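Local coordinates for protein kojibiose phosphorylase (Gut metagenome, PDB 6W0P) that belongs to glycoside hydrolase family 65, whose members join a beta-rich N-terminal domain to a mainly helical catalytic domain, at residues Leu504-Lys507 with Thr508-Thr511; Lys513-Lys517 with Cys518-Lys522; Lys523-Ala526 with Lys527-Asp530. One frame throughout, in Å; residues are numbered along the deposited sequence.

The three contacts follow one another along the chain at the periphery of the family 65 catalytic region, their centres 34 to 37 Å from the centre of the chain. Contact 1 is the turn leaving helix 487-504, contact 2 the end of the short helix 513-518, and contact 3 the first two turns of helix 522-534. The centres of contacts 1 and 2 and of contacts 2 and 3 are about 13 Å apart, those of contacts 1 and 3 about 17 Å. Apolar side chains join them: Leu504 CD2 lies 4.2 Å from Leu515 CD2, Leu504 CD1 lies 3.5 Å from Leu525 CD2, and Phe520 CE2 lies 3.6 Å from Leu525 CG.

Contact 1: residues Leu504-Lys507 with Thr508-Thr511; sequences LADK and TYKT
A type I beta turn running from Asp506 to Tyr509 reverses the chain just after helix 487-504, and the side chain of Asp506 adds an Asx turn to it. The turn is closed by Tyr509 N, which donates to Asp506 O at 2.9 Å. Asp506 extends its CG away from the backbone N (chi1 -180°), which brings the carboxylate to Thr508. There OD1 takes two bonds from Thr508, one from N at 3.1 Å and one from OG1 at 2.8 Å, both reaching it from the same face of the carboxylate and well above its plane. This double grip limits rotation of the carboxylate. The other oxygen, OD2, comes to 3.4 Å from CE2 of Tyr509, with the carboxylate and ring planes 78° apart. Lys507 folds back at chi2 so that NZ bonds to Ala505 O at 2.9 Å. Across the mouth of the loop, Leu504 CD2 rests against both CB and CG2 of Thr511, each at 3.6 Å. Helix 437-458 covers the far part of the turn: the Tyr509 ring stacks with His437 and packs on Met440, Gln441 and Ile445, while Thr508 OG1 and Lys510 N are hydrogen-bonded to His437 and Gln441, respectively.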
# COMPACT_ATOMS: atom_id res chain seq x y z
N LEU A 504 33.66 -23.35 1.52
CA LEU A 504 34.14 -23.75 0.17
C LEU A 504 35.64 -24.07 0.21
O LEU A 504 36.06 -24.93 -0.57
CB LEU A 504 33.81 -22.64 -0.84
CG LEU A 504 32.32 -22.44 -1.12
CD1 LEU A 504 32.09 -21.33 -2.14
CD2 LEU A 504 31.68 -23.73 -1.59
N ALA A 505 36.39 -23.48 1.15
CA ALA A 505 37.84 -23.70 1.36
C ALA A 505 38.11 -24.87 2.32
O ALA A 505 39.29 -25.07 2.68
CB ALA A 505 38.48 -22.44 1.88
N ASP A 506 37.09 -25.61 2.73
CA ASP A 506 37.26 -26.79 3.62
C ASP A 506 37.19 -28.02 2.72
O ASP A 506 36.09 -28.41 2.28
CB ASP A 506 36.27 -26.78 4.79
CG ASP A 506 36.39 -27.97 5.74
OD1 ASP A 506 37.24 -28.86 5.48
OD2 ASP A 506 35.61 -28.01 6.74
N LYS A 507 38.35 -28.61 2.46
CA LYS A 507 38.52 -29.69 1.45
C LYS A 507 37.93 -30.99 1.99
O LYS A 507 37.91 -31.95 1.20
CB LYS A 507 39.99 -29.79 1.02
CG LYS A 507 40.42 -28.73 0.01
CD LYS A 507 41.04 -27.47 0.62
CE LYS A 507 40.87 -26.23 -0.24
NZ LYS A 507 41.23 -24.97 0.47
N THR A 508 37.41 -31.03 3.22
CA THR A 508 36.63 -32.20 3.74
C THR A 508 35.21 -32.16 3.16
O THR A 508 34.51 -33.17 3.28
CB THR A 508 36.64 -32.31 5.27
OG1 THR A 508 35.87 -31.24 5.82
CG2 THR A 508 38.04 -32.29 5.86
N TYR A 509 34.79 -31.04 2.55
CA TYR A 509 33.50 -30.92 1.82
C TYR A 509 33.79 -30.94 0.31
O TYR A 509 34.76 -30.31 -0.11
CB TYR A 509 32.73 -29.64 2.19
CG TYR A 509 32.26 -29.58 3.63
CD1 TYR A 509 31.21 -30.36 4.08
CD2 TYR A 509 32.86 -28.72 4.54
CE1 TYR A 509 30.78 -30.29 5.40
CE2 TYR A 509 32.44 -28.65 5.86
CZ TYR A 509 31.40 -29.44 6.30
OH TYR A 509 31.02 -29.38 7.60
N LYS A 510 32.95 -31.64 -0.45
CA LYS A 510 33.00 -31.67 -1.93
C LYS A 510 31.99 -30.65 -2.45
O LYS A 510 30.77 -30.88 -2.30
CB LYS A 510 32.77 -33.09 -2.46
CG LYS A 510 33.71 -34.15 -1.88
CD LYS A 510 35.21 -33.89 -2.08
CE LYS A 510 36.11 -34.88 -1.36
NZ LYS A 510 36.01 -34.74 0.12
N THR A 511 32.50 -29.55 -3.01
CA THR A 511 31.76 -28.34 -3.42
C THR A 511 31.85 -28.21 -4.95
O THR A 511 32.18 -27.10 -5.40
CB THR A 511 32.35 -27.12 -2.71
OG1 THR A 511 33.67 -26.90 -3.21
CG2 THR A 511 32.39 -27.27 -1.20

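Contact 2: residues Lys513-Lys517 with Cys518-Lys522; sequences KILDK and CGFTK
Leu515 and Phe520 meet obliquely where helix 513-518 ends, CD2 of the leucine lying 3.6 Å from CD2 of the ring and 3.7 Å from Phe520 CB. Phe520 holds its CG anti to the backbone N (chi1 -155°), which places the root and one side of the ring beside the leucine methyl. The backbone at this end forms a Schellman motif. Phe520 N reaches back to Leu515 O at 2.8 Å in an almost straight bond (177°), and Gly519 N reaches Asp516 O at 3.1 Å. Gly519 has positive phi (70°), a conformation that glycine adopts readily, and it turns the chain out of the helix. One residue earlier, Cys518 N bonds to Ile514 O at 2.9 Å, and the SG of this cysteine points back along the helix to lie 4.2 Å from Ile514 CG2. Leu515, Cys518 and Phe520 also touch Val449, Glu450 and Lys453 of helix 437-458, respectively, and Lys453 NZ bonds to Cys518 O. The helix end therefore combines two kinds of chemistry: backbone N-H groups beyond the last turn satisfy carbonyls within it, while the leucine and phenylalanine that bracket the motif provide its apolar cover.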
# COMPACT_ATOMS: atom_id res chain seq x y z
N LYS A 513 29.65 -30.59 -7.55
CA LYS A 513 28.30 -30.89 -8.08
C LYS A 513 27.29 -29.88 -7.51
O LYS A 513 26.26 -29.64 -8.19
CB LYS A 513 27.89 -32.33 -7.75
CG LYS A 513 28.79 -33.43 -8.32
CD LYS A 513 28.53 -33.75 -9.78
CE LYS A 513 29.70 -34.41 -10.47
NZ LYS A 513 29.54 -34.45 -11.94
N ILE A 514 27.56 -29.30 -6.33
CA ILE A 514 26.63 -28.33 -5.66
C ILE A 514 26.75 -26.97 -6.36
O ILE A 514 25.70 -26.45 -6.81
CB ILE A 514 26.89 -28.25 -4.13
CG1 ILE A 514 26.48 -29.55 -3.44
CG2 ILE A 514 26.17 -27.05 -3.52
CD1 ILE A 514 27.08 -29.76 -2.07
N LEU A 515 27.97 -26.43 -6.47
CA LEU A 515 28.20 -25.12 -7.14
C LEU A 515 27.69 -25.19 -8.58
O LEU A 515 27.01 -24.22 -9.02
CB LEU A 515 29.68 -24.74 -7.08
CG LEU A 515 30.23 -24.34 -5.71
CD1 LEU A 515 31.69 -23.93 -5.79
CD2 LEU A 515 29.43 -23.21 -5.09
N ASP A 516 27.97 -26.28 -9.30
CA ASP A 516 27.50 -26.49 -10.69
C ASP A 516 25.97 -26.46 -10.72
O ASP A 516 25.42 -25.70 -11.52
CB ASP A 516 28.02 -27.80 -11.29
CG ASP A 516 27.94 -27.81 -12.80
OD1 ASP A 516 28.78 -27.12 -13.42
OD2 ASP A 516 27.03 -28.46 -13.35
N LYS A 517 25.30 -27.24 -9.87
CA LYS A 517 23.81 -27.37 -9.84
C LYS A 517 23.17 -26.00 -9.54
O LYS A 517 22.08 -25.72 -10.09
CB LYS A 517 23.40 -28.41 -8.79
CG LYS A 517 21.90 -28.66 -8.66
CD LYS A 517 21.40 -28.74 -7.21
CE LYS A 517 19.94 -29.12 -7.09
NZ LYS A 517 19.65 -29.88 -5.85
N CYS A 518 23.83 -25.19 -8.71
CA CYS A 518 23.37 -23.85 -8.25
C CYS A 518 23.72 -22.75 -9.27
O CYS A 518 23.17 -21.64 -9.13
CB CYS A 518 23.98 -23.48 -6.91
SG CYS A 518 23.43 -24.55 -5.56
N GLY A 519 24.60 -23.05 -10.24
CA GLY A 519 25.13 -22.07 -11.21
C GLY A 519 26.08 -21.08 -10.57
O GLY A 519 26.02 -19.89 -10.90
N PHE A 520 26.94 -21.53 -9.65
CA PHE A 520 27.85 -20.62 -8.91
C PHE A 520 29.25 -20.81 -9.48
O PHE A 520 29.90 -21.84 -9.17
CB PHE A 520 27.74 -20.86 -7.40
CG PHE A 520 28.13 -19.68 -6.54
CD1 PHE A 520 27.32 -18.56 -6.49
CD2 PHE A 520 29.28 -19.69 -5.77
CE1 PHE A 520 27.66 -17.47 -5.70
CE2 PHE A 520 29.61 -18.61 -4.96
CZ PHE A 520 28.81 -17.50 -4.94
N THR A 521 29.70 -19.83 -10.27
CA THR A 521 30.92 -19.90 -11.12
C THR A 521 32.08 -19.22 -10.39
O THR A 521 31.82 -18.49 -9.40
CB THR A 521 30.69 -19.22 -12.48
OG1 THR A 521 30.64 -17.81 -12.26
CG2 THR A 521 29.40 -19.66 -13.14
N LYS A 522 33.31 -19.41 -10.87
CA LYS A 522 34.53 -18.76 -10.32
C LYS A 522 34.30 -17.24 -10.33
O LYS A 522 34.88 -16.56 -9.49
CB LYS A 522 35.76 -19.15 -11.15
CG LYS A 522 36.14 -20.63 -11.08
CD LYS A 522 37.49 -20.94 -11.71
CE LYS A 522 38.06 -22.28 -11.29
NZ LYS A 522 38.06 -23.23 -12.42

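Contact 3: residues Lys523-Ala526 with Lys527-Asp530; sequences KDLA and KMKD
Four successive backbone hydrogen bonds carry this contact, each from an N to the O four residues earlier, as in the alpha-helix 522-534 to which both segments belong. Lys527 N reaches Lys523 O at 3.0 Å, Met528 N reaches Asp524 O at 2.8 Å, Lys529 N reaches Leu525 O at 3.0 Å, and Asp530 N reaches Ala526 O at 3.0 Å. The polar side-chain ends pair outside 523-530. Lys529 NZ forms a salt bridge with Asp501 of helix 487-504, Lys527 NZ bonds to Leu456 O, and Asp530 OD2 bonds to Tyr461 OH. Asp524 pairs locally, at the start of the helix: its OD2 accepts from N of the N-cap residue Thr521, the bond that a capping box makes from its third helical residue; the Thr521 hydroxyl bonds weakly to Lys523 N. Outward from this polar frame lies the apolar face. Met528 packs on Phe497 and Leu500 of helix 487-504, on Ser452 and Leu456 of helix 437-458, and on the ring of Phe520. Leu525 and Met528 run side by side and point the same way. The methionine chain stays extended until chi3 (76°), where it bends and brings its terminal CE to 4.1 Å from Leu525 CD2.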
# COMPACT_ATOMS: atom_id res chain seq x y z
N LYS A 523 33.48 -16.77 -11.26
CA LYS A 523 33.17 -15.34 -11.49
C LYS A 523 32.22 -14.85 -10.39
O LYS A 523 32.39 -13.71 -9.92
CB LYS A 523 32.61 -15.18 -12.90
CG LYS A 523 32.64 -13.76 -13.46
CD LYS A 523 31.57 -13.47 -14.51
CE LYS A 523 30.99 -12.08 -14.36
NZ LYS A 523 30.48 -11.55 -15.65
N ASP A 524 31.26 -15.68 -9.99
CA ASP A 524 30.35 -15.37 -8.85
C ASP A 524 31.20 -15.30 -7.58
O ASP A 524 31.02 -14.34 -6.81
CB ASP A 524 29.19 -16.36 -8.78
CG ASP A 524 28.28 -16.36 -9.99
OD1 ASP A 524 28.16 -15.29 -10.62
OD2 ASP A 524 27.68 -17.43 -10.31
N LEU A 525 32.16 -16.22 -7.40
CA LEU A 525 33.04 -16.27 -6.20
C LEU A 525 33.93 -15.04 -6.14
O LEU A 525 34.21 -14.59 -5.01
CB LEU A 525 33.89 -17.54 -6.21
CG LEU A 525 33.20 -18.74 -5.58
CD1 LEU A 525 33.64 -20.04 -6.25
CD2 LEU A 525 33.45 -18.77 -4.08
N ALA A 526 34.39 -14.53 -7.29
CA ALA A 526 35.22 -13.30 -7.36
C ALA A 526 34.33 -12.11 -7.00
O ALA A 526 34.80 -11.23 -6.25
CB ALA A 526 35.86 -13.14 -8.71
N LYS A 527 33.09 -12.09 -7.50
CA LYS A 527 32.13 -11.02 -7.12
C LYS A 527 31.91 -11.11 -5.60
O LYS A 527 32.03 -10.08 -4.93
CB LYS A 527 30.81 -11.09 -7.89
CG LYS A 527 29.90 -9.90 -7.60
CD LYS A 527 28.50 -9.96 -8.16
CE LYS A 527 27.78 -8.68 -7.81
NZ LYS A 527 26.39 -8.68 -8.33
N MET A 528 31.69 -12.31 -5.06
CA MET A 528 31.38 -12.49 -3.62
C MET A 528 32.52 -11.94 -2.79
O MET A 528 32.23 -11.19 -1.83
CB MET A 528 31.13 -13.95 -3.23
CG MET A 528 30.58 -14.06 -1.82
SD MET A 528 29.94 -15.69 -1.42
CE MET A 528 31.45 -16.61 -1.18
N LYS A 529 33.77 -12.26 -3.15
CA LYS A 529 34.97 -11.73 -2.44
C LYS A 529 34.99 -10.20 -2.54
O LYS A 529 35.22 -9.55 -1.51
CB LYS A 529 36.28 -12.32 -2.98
CG LYS A 529 36.69 -13.65 -2.34
CD LYS A 529 37.82 -14.37 -3.09
CE LYS A 529 38.04 -15.80 -2.63
NZ LYS A 529 38.47 -15.84 -1.21
N ASP A 530 34.78 -9.64 -3.73
CA ASP A 530 34.87 -8.17 -3.92
C ASP A 530 33.71 -7.51 -3.14
O ASP A 530 33.97 -6.48 -2.50
CB ASP A 530 34.93 -7.77 -5.39
CG ASP A 530 35.12 -6.27 -5.58
OD1 ASP A 530 36.15 -5.73 -5.08
OD2 ASP A 530 34.22 -5.62 -6.20